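Local coordinates for ATP-dependent RNA helicase HrpB (Escherichia coli, PDB 6EUD), which hydrolyses ATP to ADP and phosphate as a DExH-box RNA helicase and binds single-stranded RNA, at residues R394-L402 and M414-A425. Numbering follows the deposited sequence.
Sequences RLLQMLGAL and MAALGNDPRLAA
L395 lays CD1 over the centre of one face of the R422 guanidinium, 3.5 Å above its plane. CD2 of L395 reaches NH1 of R422 at 3.5 Å, and the two side chains cross at about a right angle. The arginine chain bends at chi3 (105°), and this brings the guanidinium against L395. M398 brings CE obliquely to NH2 of R422, 4.1 Å away. L399 sets its two methyls between R422 and A425: CD1 lies 3.8 Å from CA of R422, and CD2 lies 3.9 Å from CB of A425. L396 adds CD2 against CB of P421. Near the Schellman motif at G400, M414 stretches out beyond CG, with chi3 at -163°. Its SD meets CB of A401 at 3.7 Å, and its CE ends 3.4 Å from O of L399. Segments 394-398 and 421-425 run nearly parallel, 11° apart. No hydrogen bond joins 394-402 to 414-425; R422 forms its salt bridge with D501 instead. With an alanine here in place of R422, D501 would probably lose its mate and a gap would open beside L395. The end of helix 386-398 and the turn after it thus pack on the end of helix 409-417 and the start of helix 421-429, and L395 lies over one face of a guanidinium whose charge is paired with D501.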
# COMPACT_ATOMS: atom_id res chain seq x y z
N ARG A 394 -5.12 7.57 8.15
CA ARG A 394 -6.52 7.43 8.54
C ARG A 394 -6.69 6.49 9.71
O ARG A 394 -7.42 6.80 10.64
CB ARG A 394 -7.39 6.97 7.36
CG ARG A 394 -7.64 8.09 6.37
CD ARG A 394 -8.70 7.74 5.35
NE ARG A 394 -8.29 6.59 4.54
CZ ARG A 394 -7.60 6.68 3.41
NH1 ARG A 394 -7.25 7.87 2.95
NH2 ARG A 394 -7.27 5.58 2.76
N LEU A 395 -6.00 5.35 9.68
CA LEU A 395 -6.08 4.41 10.80
C LEU A 395 -5.58 5.03 12.12
O LEU A 395 -6.20 4.85 13.17
CB LEU A 395 -5.29 3.13 10.51
CG LEU A 395 -5.11 2.17 11.70
CD1 LEU A 395 -6.46 1.73 12.31
CD2 LEU A 395 -4.32 0.93 11.27
N LEU A 396 -4.45 5.74 12.06
CA LEU A 396 -3.88 6.37 13.25
C LEU A 396 -4.85 7.40 13.81
O LEU A 396 -4.97 7.57 15.03
CB LEU A 396 -2.51 6.99 12.94
CG LEU A 396 -1.38 5.99 12.65
CD1 LEU A 396 -0.03 6.68 12.56
CD2 LEU A 396 -1.30 4.91 13.71
N GLN A 397 -5.56 8.09 12.91
CA GLN A 397 -6.63 9.00 13.32
C GLN A 397 -7.72 8.26 14.08
O GLN A 397 -8.11 8.66 15.17
CB GLN A 397 -7.21 9.73 12.11
CG GLN A 397 -6.39 10.93 11.70
CD GLN A 397 -6.56 11.33 10.24
OE1 GLN A 397 -7.31 10.69 9.49
NE2 GLN A 397 -5.84 12.36 9.82
N MET A 398 -8.21 7.15 13.51
CA MET A 398 -9.21 6.33 14.16
C MET A 398 -8.77 5.93 15.58
O MET A 398 -9.59 5.89 16.50
CB MET A 398 -9.51 5.06 13.33
CG MET A 398 -10.74 4.25 13.82
SD MET A 398 -10.89 2.57 13.18
CE MET A 398 -9.88 1.65 14.34
N LEU A 399 -7.48 5.64 15.74
CA LEU A 399 -6.94 5.17 17.01
C LEU A 399 -6.66 6.30 18.00
O LEU A 399 -6.28 6.05 19.14
CB LEU A 399 -5.67 4.35 16.76
CG LEU A 399 -5.87 3.08 15.91
CD1 LEU A 399 -4.54 2.43 15.58
CD2 LEU A 399 -6.84 2.07 16.61
N GLY A 400 -6.83 7.54 17.54
CA GLY A 400 -6.54 8.71 18.36
C GLY A 400 -5.07 9.03 18.60
O GLY A 400 -4.72 9.73 19.55
N ALA A 401 -4.20 8.53 17.73
CA ALA A 401 -2.76 8.69 17.88
C ALA A 401 -2.24 10.03 17.34
O ALA A 401 -1.11 10.44 17.64
CB ALA A 401 -2.04 7.52 17.19
N LEU A 402 -3.06 10.71 16.54
CA LEU A 402 -2.59 11.89 15.83
C LEU A 402 -3.19 13.16 16.38
O LEU A 402 -4.37 13.20 16.70
CB LEU A 402 -2.91 11.79 14.34
CG LEU A 402 -2.22 10.74 13.48
CD1 LEU A 402 -2.67 10.92 12.04
CD2 LEU A 402 -0.71 10.85 13.59
N MET A 414 1.64 5.21 22.64
CA MET A 414 1.55 4.07 21.74
C MET A 414 2.90 3.80 21.10
O MET A 414 3.31 2.65 20.95
CB MET A 414 0.50 4.31 20.65
CG MET A 414 -0.88 4.48 21.19
SD MET A 414 -2.05 4.92 19.89
CE MET A 414 -3.39 5.55 20.91
N ALA A 415 3.60 4.88 20.74
CA ALA A 415 4.90 4.77 20.10
C ALA A 415 5.94 4.20 21.06
O ALA A 415 6.83 3.47 20.65
CB ALA A 415 5.35 6.12 19.57
N ALA A 416 5.83 4.55 22.33
CA ALA A 416 6.74 4.01 23.33
C ALA A 416 6.63 2.48 23.43
O ALA A 416 7.64 1.80 23.54
CB ALA A 416 6.48 4.66 24.70
N LEU A 417 5.41 1.95 23.37
CA LEU A 417 5.21 0.50 23.46
C LEU A 417 5.89 -0.24 22.32
O LEU A 417 6.36 -1.37 22.49
CB LEU A 417 3.72 0.14 23.47
CG LEU A 417 2.86 0.62 24.63
CD1 LEU A 417 1.49 0.00 24.49
CD2 LEU A 417 3.48 0.27 25.96
N GLY A 418 5.93 0.38 21.15
CA GLY A 418 6.65 -0.16 20.01
C GLY A 418 5.89 -1.26 19.31
O GLY A 418 6.36 -1.90 18.40
N ASN A 419 4.67 -1.45 19.78
CA ASN A 419 3.78 -2.52 19.39
C ASN A 419 3.12 -2.28 18.03
O ASN A 419 3.24 -1.17 17.48
CB ASN A 419 2.69 -2.64 20.47
CG ASN A 419 2.44 -4.03 20.83
OD1 ASN A 419 3.33 -4.87 20.68
ND2 ASN A 419 1.24 -4.33 21.29
N ASP A 420 2.39 -3.27 17.52
CA ASP A 420 1.47 -2.95 16.44
C ASP A 420 0.53 -1.85 16.93
O ASP A 420 -0.04 -1.98 18.01
CB ASP A 420 0.65 -4.15 15.99
CG ASP A 420 -0.55 -3.73 15.12
OD1 ASP A 420 -0.40 -3.57 13.89
OD2 ASP A 420 -1.63 -3.52 15.68
N PRO A 421 0.36 -0.77 16.13
CA PRO A 421 -0.39 0.43 16.55
C PRO A 421 -1.80 0.16 17.07
O PRO A 421 -2.17 0.76 18.07
CB PRO A 421 -0.43 1.27 15.28
CG PRO A 421 0.85 0.91 14.59
CD PRO A 421 1.03 -0.56 14.84
N ARG A 422 -2.57 -0.69 16.41
CA ARG A 422 -3.90 -1.05 16.90
C ARG A 422 -3.79 -1.67 18.31
O ARG A 422 -4.52 -1.31 19.21
CB ARG A 422 -4.61 -2.00 15.92
CG ARG A 422 -4.88 -1.37 14.54
CD ARG A 422 -5.43 -2.37 13.48
NE ARG A 422 -6.85 -2.16 13.27
CZ ARG A 422 -7.41 -1.77 12.13
NH1 ARG A 422 -6.71 -1.59 11.03
NH2 ARG A 422 -8.72 -1.59 12.11
N LEU A 423 -2.84 -2.57 18.50
CA LEU A 423 -2.67 -3.20 19.80
C LEU A 423 -2.12 -2.21 20.85
O LEU A 423 -2.53 -2.23 22.02
CB LEU A 423 -1.74 -4.42 19.68
CG LEU A 423 -2.23 -5.58 18.78
CD1 LEU A 423 -1.32 -6.82 18.92
CD2 LEU A 423 -3.70 -5.95 19.02
N ALA A 424 -1.21 -1.34 20.44
CA ALA A 424 -0.66 -0.31 21.31
C ALA A 424 -1.76 0.64 21.76
O ALA A 424 -1.80 1.04 22.93
CB ALA A 424 0.44 0.47 20.61
N ALA A 425 -2.64 1.02 20.83
CA ALA A 425 -3.78 1.88 21.09
C ALA A 425 -4.68 1.26 22.15
O ALA A 425 -5.13 1.94 23.09
CB ALA A 425 -4.56 2.13 19.80